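Side-chain contacts in sulfate transporter 4.1, chloroplastic (Arabidopsis thaliana, PDB 7LHV), which cotransports sulfate with protons across a membrane and may take part in regulating sulfate assimilation: residues I225-G230 against A433-V438; P508-T511 against N515-Q518. All coordinates share one frame; numbering follows the deposited sequence.

Interaction 1 of 2, residues I225-G230 against A433-V438; sequences IKYFLG and ALAAIV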
loop_
_atom_site.group_PDB
_atom_site.type_symbol
_atom_site.label_atom_id
_atom_site.label_comp_id
_atom_site.label_asym_id
_atom_site.label_seq_id
_atom_site.Cartn_x
_atom_site.Cartn_y
_atom_site.Cartn_z
ATOM N N ILE A 225 -15.574 29.046 16.662
ATOM C CA ILE A 225 -15.621 29.890 17.855
ATOM C C ILE A 225 -15.406 31.364 17.514
ATOM O O ILE A 225 -15.706 32.242 18.333
ATOM C CB ILE A 225 -14.586 29.411 18.897
ATOM C CG1 ILE A 225 -14.831 30.069 20.256
ATOM C CG2 ILE A 225 -13.188 29.756 18.449
ATOM C CD1 ILE A 225 -16.133 29.664 20.905
ATOM N N LYS A 226 -14.900 31.664 16.313
ATOM C CA LYS A 226 -14.642 33.053 15.946
ATOM C C LYS A 226 -15.927 33.866 15.864
ATOM O O LYS A 226 -15.910 35.076 16.114
ATOM C CB LYS A 226 -13.883 33.115 14.619
ATOM C CG LYS A 226 -14.724 32.843 13.389
ATOM C CD LYS A 226 -13.858 32.736 12.150
ATOM C CE LYS A 226 -14.678 32.356 10.933
ATOM N NZ LYS A 226 -13.816 32.073 9.755
ATOM N N TYR A 227 -17.046 33.230 15.509
ATOM C CA TYR A 227 -18.319 33.940 15.503
ATOM C C TYR A 227 -18.778 34.249 16.921
ATOM O O TYR A 227 -19.390 35.294 17.168
ATOM C CB TYR A 227 -19.373 33.123 14.760
ATOM C CG TYR A 227 -19.039 32.881 13.310
ATOM C CD1 TYR A 227 -19.257 33.863 12.356
ATOM C CD2 TYR A 227 -18.492 31.677 12.895
ATOM C CE1 TYR A 227 -18.950 33.649 11.029
ATOM C CE2 TYR A 227 -18.180 31.455 11.571
ATOM C CZ TYR A 227 -18.411 32.444 10.642
ATOM O OH TYR A 227 -18.101 32.228 9.320
ATOM N N PHE A 228 -18.507 33.342 17.860
ATOM C CA PHE A 228 -18.793 33.626 19.261
ATOM C C PHE A 228 -17.947 34.787 19.761
ATOM O O PHE A 228 -18.445 35.672 20.465
ATOM C CB PHE A 228 -18.534 32.386 20.116
ATOM C CG PHE A 228 -19.603 31.335 20.024
ATOM C CD1 PHE A 228 -20.467 31.287 18.946
ATOM C CD2 PHE A 228 -19.735 30.386 21.020
ATOM C CE1 PHE A 228 -21.438 30.316 18.866
ATOM C CE2 PHE A 228 -20.706 29.415 20.945
ATOM C CZ PHE A 228 -21.558 29.380 19.866
ATOM N N LEU A 229 -16.660 34.797 19.405
ATOM C CA LEU A 229 -15.765 35.849 19.876
ATOM C C LEU A 229 -16.175 37.209 19.331
ATOM O O LEU A 229 -16.143 38.213 20.053
ATOM C CB LEU A 229 -14.325 35.527 19.480
ATOM C CG LEU A 229 -13.721 34.266 20.092
ATOM C CD1 LEU A 229 -12.327 34.036 19.542
ATOM C CD2 LEU A 229 -13.694 34.371 21.603
ATOM N N GLY A 230 -16.565 37.266 18.061
ATOM C CA GLY A 230 -16.993 38.499 17.438
ATOM C C GLY A 230 -15.967 39.171 16.555
ATOM O O GLY A 230 -16.300 40.169 15.906
ATOM N N ALA A 433 -25.717 32.105 15.770
ATOM C CA ALA A 433 -26.623 30.960 15.851
ATOM C C ALA A 433 -26.159 29.823 14.951
ATOM O O ALA A 433 -26.161 28.656 15.359
ATOM C CB ALA A 433 -28.043 31.389 15.487
ATOM N N LEU A 434 -25.757 30.140 13.719
ATOM C CA LEU A 434 -25.244 29.113 12.820
ATOM C C LEU A 434 -23.947 28.517 13.352
ATOM O O LEU A 434 -23.711 27.308 13.233
ATOM C CB LEU A 434 -25.041 29.692 11.422
ATOM C CG LEU A 434 -26.261 30.345 10.770
ATOM C CD1 LEU A 434 -25.945 30.747 9.343
ATOM C CD2 LEU A 434 -27.458 29.416 10.811
ATOM N N ALA A 435 -23.088 29.353 13.940
ATOM C CA ALA A 435 -21.869 28.836 14.550
ATOM C C ALA A 435 -22.188 27.874 15.688
ATOM O O ALA A 435 -21.543 26.829 15.828
ATOM C CB ALA A 435 -21.003 29.988 15.052
ATOM N N ALA A 436 -23.179 28.216 16.512
ATOM C CA ALA A 436 -23.581 27.331 17.598
ATOM C C ALA A 436 -24.143 26.024 17.059
ATOM O O ALA A 436 -23.910 24.957 17.633
ATOM C CB ALA A 436 -24.603 28.026 18.494
ATOM N N ILE A 437 -24.890 26.089 15.958
ATOM C CA ILE A 437 -25.421 24.868 15.353
ATOM C C ILE A 437 -24.287 23.974 14.868
ATOM O O ILE A 437 -24.311 22.755 15.074
ATOM C CB ILE A 437 -26.398 25.213 14.215
ATOM C CG1 ILE A 437 -27.698 25.773 14.787
ATOM C CG2 ILE A 437 -26.687 23.988 13.377
ATOM C CD1 ILE A 437 -28.611 26.345 13.742
ATOM N N VAL A 438 -23.275 24.557 14.221
ATOM C CA VAL A 438 -22.137 23.762 13.758
ATOM C C VAL A 438 -21.390 23.153 14.939
ATOM O O VAL A 438 -20.978 21.985 14.899
ATOM C CB VAL A 438 -21.198 24.610 12.881
ATOM C CG1 VAL A 438 -19.984 23.799 12.477
ATOM C CG2 VAL A 438 -21.919 25.089 11.655
#

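Interaction 2 of 2, residues P508-T511 against N515-Q518; sequences PGTT and NIKQ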
loop_
_atom_site.group_PDB
_atom_site.type_symbol
_atom_site.label_atom_id
_atom_site.label_comp_id
_atom_site.label_asym_id
_atom_site.label_seq_id
_atom_site.Cartn_x
_atom_site.Cartn_y
_atom_site.Cartn_z
ATOM N N PRO A 508 -1.822 -36.484 12.464
ATOM C CA PRO A 508 -3.084 -35.734 12.493
ATOM C C PRO A 508 -3.063 -34.626 13.542
ATOM O O PRO A 508 -4.004 -34.460 14.318
ATOM C CB PRO A 508 -4.113 -36.819 12.823
ATOM C CG PRO A 508 -3.373 -37.744 13.701
ATOM C CD PRO A 508 -1.935 -37.733 13.243
ATOM N N GLY A 509 -1.973 -33.861 13.563
ATOM C CA GLY A 509 -1.811 -32.819 14.554
ATOM C C GLY A 509 -1.649 -31.443 13.951
ATOM O O GLY A 509 -1.887 -31.239 12.758
ATOM N N THR A 510 -1.224 -30.494 14.773
ATOM C CA THR A 510 -1.123 -29.100 14.375
ATOM C C THR A 510 0.060 -28.497 15.125
ATOM O O THR A 510 0.921 -29.228 15.624
ATOM C CB THR A 510 -2.457 -28.370 14.625
ATOM O OG1 THR A 510 -2.325 -26.982 14.289
ATOM C CG2 THR A 510 -2.886 -28.507 16.075
ATOM N N THR A 511 0.109 -27.168 15.189
ATOM C CA THR A 511 1.255 -26.472 15.758
ATOM C C THR A 511 1.621 -27.039 17.121
ATOM O O THR A 511 0.756 -27.260 17.971
ATOM C CB THR A 511 0.948 -24.978 15.885
ATOM O OG1 THR A 511 0.284 -24.522 14.702
ATOM C CG2 THR A 511 2.229 -24.189 16.078
ATOM N N ASN A 515 -0.651 -24.958 20.167
ATOM C CA ASN A 515 -1.940 -25.622 20.004
ATOM C C ASN A 515 -1.996 -26.935 20.779
ATOM O O ASN A 515 -2.839 -27.110 21.666
ATOM C CB ASN A 515 -2.228 -25.850 18.521
ATOM C CG ASN A 515 -2.440 -24.553 17.767
ATOM O OD1 ASN A 515 -2.561 -23.486 18.368
ATOM N ND2 ASN A 515 -2.489 -24.640 16.443
ATOM N N ILE A 516 -1.110 -27.873 20.458
ATOM C CA ILE A 516 -1.133 -29.205 21.051
ATOM C C ILE A 516 0.235 -29.510 21.643
ATOM O O ILE A 516 1.259 -29.356 20.969
ATOM C CB ILE A 516 -1.534 -30.276 20.022
ATOM C CG1 ILE A 516 -2.890 -29.938 19.401
ATOM C CG2 ILE A 516 -1.571 -31.649 20.672
ATOM C CD1 ILE A 516 -4.048 -30.031 20.367
ATOM N N LYS A 517 0.246 -29.946 22.904
ATOM C CA LYS A 517 1.456 -30.407 23.571
ATOM C C LYS A 517 1.371 -31.877 23.962
ATOM O O LYS A 517 2.252 -32.371 24.675
ATOM C CB LYS A 517 1.738 -29.560 24.815
ATOM C CG LYS A 517 2.054 -28.104 24.525
ATOM C CD LYS A 517 3.372 -27.968 23.790
ATOM C CE LYS A 517 4.546 -28.290 24.698
ATOM N NZ LYS A 517 5.849 -28.081 24.010
ATOM N N GLN A 518 0.340 -32.586 23.512
ATOM C CA GLN A 518 0.136 -33.969 23.914
ATOM C C GLN A 518 1.179 -34.882 23.278
ATOM O O GLN A 518 1.858 -34.525 22.314
ATOM C CB GLN A 518 -1.270 -34.436 23.534
ATOM C CG GLN A 518 -2.385 -33.721 24.276
ATOM C CD GLN A 518 -2.405 -34.058 25.755
ATOM O OE1 GLN A 518 -2.524 -35.222 26.137
ATOM N NE2 GLN A 518 -2.286 -33.037 26.598
#

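Interaction 1 of 2, residues I225-G230 against A433-V438
Tyr227 and Phe228 lean on Ala435 and Ala436, where helix 206-229 meets helix 431-443 in the SLC26/SulP membrane domain. The pair is a roughly antiparallel helix packing: the two short segments run at 144° to each other, and their axes come within 8.5 Å. The small alanines let the Phe228 ring come in against the backbone at Ala436, while Tyr227 meets the Ala435 methyl, and there are no hydrogen bonds between the segments. At the tight centre the CB atoms of Tyr227 and Ala435 meet at 3.5 Å, and the methyl of Ala435 also touches Tyr227 CD2. The Phe228 CG stands beside the backbone N (chi1 -77°), which swings the ring in toward helix 431-443 although its CB does not point straight there. Phe258 and Ile264 of helix 255-277 extend this buried side, touching Phe228 and Ala436. An alanine in place of Phe228 would probably open a gap beside Ala436 and leave the contact resting mainly on Tyr227 and Ala435. The looser side begins beyond the packed CB of Tyr227: the residue as a whole stays partly exposed, with Lys118 of helix 91-119 touching it and Lys226 CG 4.0 Å above one ring face, toward its rim. Back on the buried side, Phe228 presents its ring edge to Ala436, and CZ sits 3.6 Å from Ala436 CB, which lies in the ring plane.

Interaction 2 of 2, residues P508-T511 against N515-Q518
Asn515 is the side chain that reaches back across the turn to Thr510 and Thr511. Its CB starts toward them and lies 3.3 Å from the carbonyl O of Thr511. The same CB also touches the methyl of Thr510, with Thr510 CG2 at 3.7 Å. One bond further out, Asn515 CG comes to 3.9 Å from Thr511 CB; it is placed there by a first torsion that sets it beside its own backbone N (chi1 -67°). At the tip, ND2 donates a hydrogen bond to Thr510 OG1 over 3.2 Å. The N-H points fairly straight at the hydroxyl, at 157°, and the oxygen lies practically in the plane of the amide. Thr511 OG1 is almost as near to ND2, but the angle there is too poor for a bond.

All this belongs to the long loop joining strand 501-504 to strand 527-533, the first two neighbours in the mixed sheet of the STAS domain. Within the loop, the backbone N of Ile516 donates to the O of Thr511 at 3.2 Å, an i+5 to i bond that closes a pi-turn. The donor approaches nearly end-on to the carbonyl, with a C=O...N angle of 171°. Thr510 faces two ways. Its hydroxyl, which accepts from Asn515, also has a weak hydrogen bond with NH1 of Arg532 on strand 527-533, a slight link from the turn to the sheet. Its methyl supplies the apolar half of the contact: CG2 meets Ile516 CG1 at 3.6 Å, the two side chains crossing at about a right angle. The carbonyl O of Ile516 has a weak hydrogen bond with the hydroxyl of Tyr523.

How the interactions relate
Interaction 1 and interaction 2 share no element and do not touch: their centres are 64 Å apart, on opposite sides of the chain's centre, one in the membrane domain and the other in the STAS domain. Interaction 1 joins two helices some two hundred residues apart in sequence, is largely buried, has no hydrogen bond across it and rests on apolar contacts of two aromatic residues with alanines. Interaction 2 is local, with three residues separating its segments, and partly open to solvent; two hydrogen bonds, from an amide and a backbone N, combine with contacts of a threonine methyl. The first thus brings distant parts of the chain together, whereas the second shapes a single loop between neighbouring strands.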